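Local coordinates for protein pectinesterase 1 (Solanum lycopersicum, PDB 1XG2) that hydrolyses the methyl esters of pectin in the plant cell wall, releasing methanol and probably preparing the wall for softening during fruit ripening, at residues 107-112 with 129-134. Sequence-based numbering, arbitrary orientation.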
ATOM      1  N   LYS A 107       8.579  12.741  15.993  1.00 16.73           N
ATOM      2  CA  LYS A 107       7.754  13.403  14.965  1.00 16.35           C
ATOM      3  C   LYS A 107       6.563  12.569  14.478  1.00 15.96           C
ATOM      4  O   LYS A 107       5.865  12.960  13.533  1.00 16.00           O
ATOM      5  CB  LYS A 107       8.635  13.810  13.788  1.00 16.23           C
ATOM      6  CG  LYS A 107       9.712  14.860  14.147  1.00 17.82           C
ATOM      7  CD  LYS A 107       9.107  16.204  14.570  1.00 18.53           C
ATOM      8  CE  LYS A 107      10.151  17.324  14.547  1.00 19.77           C
ATOM      9  NZ  LYS A 107       9.575  18.592  14.987  1.00 19.44           N
ATOM     10  N   ASP A 108       6.344  11.419  15.116  1.00 15.73           N
ATOM     11  CA  ASP A 108       5.251  10.501  14.783  1.00 15.90           C
ATOM     12  C   ASP A 108       5.350  10.048  13.313  1.00 14.92           C
ATOM     13  O   ASP A 108       6.459   9.800  12.822  1.00 15.00           O
ATOM     14  CB  ASP A 108       3.886  11.120  15.133  1.00 16.14           C
ATOM     15  CG  ASP A 108       3.748  11.416  16.621  1.00 18.76           C
ATOM     16  OD1 ASP A 108       4.477  10.810  17.424  1.00 21.92           O
ATOM     17  OD2 ASP A 108       2.938  12.247  17.061  1.00 19.56           O
ATOM     18  N   GLN A 109       4.225   9.928  12.610  1.00 14.13           N
ATOM     19  CA  GLN A 109       4.246   9.386  11.240  1.00 13.25           C
ATOM     20  C   GLN A 109       5.155  10.188  10.314  1.00 12.80           C
ATOM     21  O   GLN A 109       4.964  11.401  10.104  1.00 11.95           O
ATOM     22  CB  GLN A 109       2.843   9.322  10.632  1.00 13.25           C
ATOM     23  CG  GLN A 109       1.864   8.466  11.420  1.00 14.21           C
ATOM     24  CD  GLN A 109       0.894   9.275  12.278  1.00 16.33           C
ATOM     25  OE1 GLN A 109       1.275  10.302  12.857  1.00 22.45           O
ATOM     26  NE2 GLN A 109      -0.336   8.832  12.355  1.00 11.74           N
ATOM     27  N   ALA A 110       6.141   9.500   9.740  1.00 11.58           N
ATOM     28  CA  ALA A 110       7.091  10.126   8.844  1.00 11.32           C
ATOM     29  C   ALA A 110       7.627   9.054   7.870  1.00 10.93           C
ATOM     30  O   ALA A 110       8.525   8.296   8.208  1.00 10.80           O
ATOM     31  CB  ALA A 110       8.214  10.755   9.649  1.00 11.44           C
ATOM     32  N   VAL A 111       7.038   9.017   6.681  1.00 10.73           N
ATOM     33  CA  VAL A 111       7.223   7.948   5.703  1.00 10.30           C
ATOM     34  C   VAL A 111       8.520   8.139   4.931  1.00  9.88           C
ATOM     35  O   VAL A 111       8.834   9.257   4.494  1.00 10.28           O
ATOM     36  CB  VAL A 111       6.027   7.914   4.710  1.00 10.29           C
ATOM     37  CG1 VAL A 111       6.263   6.857   3.573  1.00  9.59           C
ATOM     38  CG2 VAL A 111       4.729   7.651   5.438  1.00 10.21           C
ATOM     39  N   ALA A 112       9.283   7.055   4.775  1.00  9.66           N
ATOM     40  CA  ALA A 112      10.413   7.054   3.857  1.00  8.95           C
ATOM     41  C   ALA A 112       9.925   6.848   2.424  1.00  9.01           C
ATOM     42  O   ALA A 112      10.029   7.750   1.583  1.00  9.91           O
ATOM     43  CB  ALA A 112      11.431   6.001   4.250  1.00  9.28           C
ATOM     44  N   ALA A 129      13.302   4.487   8.414  1.00 10.08           N
ATOM     45  CA  ALA A 129      12.664   5.523   9.222  1.00 10.43           C
ATOM     46  C   ALA A 129      12.272   4.923  10.586  1.00 10.39           C
ATOM     47  O   ALA A 129      12.861   3.939  11.028  1.00 10.97           O
ATOM     48  CB  ALA A 129      11.460   6.101   8.497  1.00  9.94           C
ATOM     49  N   TYR A 130      11.280   5.507  11.235  1.00 10.76           N
ATOM     50  CA  TYR A 130      10.793   5.034  12.527  1.00 11.65           C
ATOM     51  C   TYR A 130       9.323   4.651  12.411  1.00 11.53           C
ATOM     52  O   TYR A 130       9.030   3.520  12.025  1.00 11.69           O
ATOM     53  CB  TYR A 130      11.046   6.086  13.621  1.00 12.30           C
ATOM     54  CG  TYR A 130      12.494   6.158  14.016  1.00 13.21           C
ATOM     55  CD1 TYR A 130      13.409   6.827  13.215  1.00 16.06           C
ATOM     56  CD2 TYR A 130      12.964   5.504  15.148  1.00 13.93           C
ATOM     57  CE1 TYR A 130      14.735   6.888  13.554  1.00 18.47           C
ATOM     58  CE2 TYR A 130      14.299   5.550  15.482  1.00 16.88           C
ATOM     59  CZ  TYR A 130      15.174   6.240  14.681  1.00 18.21           C
ATOM     60  OH  TYR A 130      16.501   6.301  15.005  1.00 24.02           O
ATOM     61  N   GLN A 131       8.404   5.565  12.725  1.00 11.16           N
ATOM     62  CA  GLN A 131       6.983   5.261  12.618  1.00 11.49           C
ATOM     63  C   GLN A 131       6.544   5.419  11.160  1.00 10.59           C
ATOM     64  O   GLN A 131       6.820   6.440  10.550  1.00 10.72           O
ATOM     65  CB  GLN A 131       6.145   6.161  13.552  1.00 11.70           C
ATOM     66  CG  GLN A 131       4.622   6.012  13.379  1.00 12.46           C
ATOM     67  CD  GLN A 131       3.822   6.580  14.541  1.00 14.75           C
ATOM     68  OE1 GLN A 131       4.371   7.284  15.402  1.00 16.11           O
ATOM     69  NE2 GLN A 131       2.525   6.286  14.568  1.00 14.69           N
ATOM     70  N   ASP A 132       5.891   4.391  10.610  1.00 10.82           N
ATOM     71  CA  ASP A 132       5.323   4.423   9.253  1.00 10.73           C
ATOM     72  C   ASP A 132       6.397   4.487   8.149  1.00 10.22           C
ATOM     73  O   ASP A 132       6.216   5.152   7.136  1.00  9.79           O
ATOM     74  CB  ASP A 132       4.361   5.598   9.061  1.00 11.21           C
ATOM     75  CG  ASP A 132       3.026   5.394   9.726  1.00 14.45           C
ATOM     76  OD1 ASP A 132       2.907   4.518  10.603  1.00 18.19           O
ATOM     77  OD2 ASP A 132       2.019   6.096   9.425  1.00 19.44           O
ATOM     78  N   THR A 133       7.504   3.793   8.339  1.00  9.96           N
ATOM     79  CA  THR A 133       8.592   3.800   7.356  1.00  9.56           C
ATOM     80  C   THR A 133       8.150   3.571   5.911  1.00  9.39           C
ATOM     81  O   THR A 133       8.523   4.332   5.028  1.00  8.80           O
ATOM     82  CB  THR A 133       9.592   2.694   7.723  1.00 10.05           C
ATOM     83  OG1 THR A 133      10.227   3.011   8.964  1.00  9.41           O
ATOM     84  CG2 THR A 133      10.720   2.630   6.712  1.00 10.52           C
ATOM     85  N   LEU A 134       7.364   2.508   5.696  1.00  8.35           N
ATOM     86  CA  LEU A 134       7.018   2.035   4.358  1.00  8.60           C
ATOM     87  C   LEU A 134       5.514   1.986   4.182  1.00  8.70           C
ATOM     88  O   LEU A 134       4.827   1.135   4.757  1.00  8.48           O
ATOM     89  CB  LEU A 134       7.629   0.651   4.094  1.00  8.60           C
ATOM     90  CG  LEU A 134       7.245  -0.009   2.767  1.00  8.87           C
ATOM     91  CD1 LEU A 134       7.695   0.873   1.610  1.00  9.74           C
ATOM     92  CD2 LEU A 134       7.838  -1.401   2.644  1.00 11.71           C
TER
HETATM   93  O   HOH W   1       8.784   8.712  13.088  1.00 12.96           O
HETATM   94  O   HOH W   2       3.341   8.074  17.759  1.00 32.95           O
HETATM   95  O   HOH W   3       9.639   7.840  10.653  1.00 10.38           O
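The amide planes of Gln109 and Gln131 are stacked, 22° apart, while the two chains run alongside each other, with NE2 of Gln131 3.9 Å from CG of Gln109. OE1 of Gln131 sits 3.4 Å from CA of Asp108, so the amide also packs against the 108-109 backbone. At this OE1 water 2 donates (2.7 Å), and it donates to OD1 of Asp108 too, bridging the side chains. The Asp132 carboxylate, turned steeply to the Gln109 amide, sets OD2 3.1 Å from the Gln109 CG, meeting aliphatic carbon. Gln131 reaches this place extended, CG anti to the backbone N (chi1 173°). Behind the side chains, amides of 107-112 donate two hydrogen bonds, Ala110 N to Gln131 O, nearly straight at 168°, and Ala112 N to Thr133 O at 2.8 Å; waters 1 and 3 bridge main-chain atoms. These bonds link adjacent turns of the parallel beta-helix in the C-terminal, catalytic pectinesterase domain. With Gln131 cut back to an alanine, water 2 would probably lose an acceptor and the Gln109 amide its stacking partner. Asp132, the predicted proton donor, lies beside Asp153, the predicted nucleophile; Gln109 touches it and probably binds substrate, and the neighbouring Gln131 amide probably stabilises the negatively charged transition state.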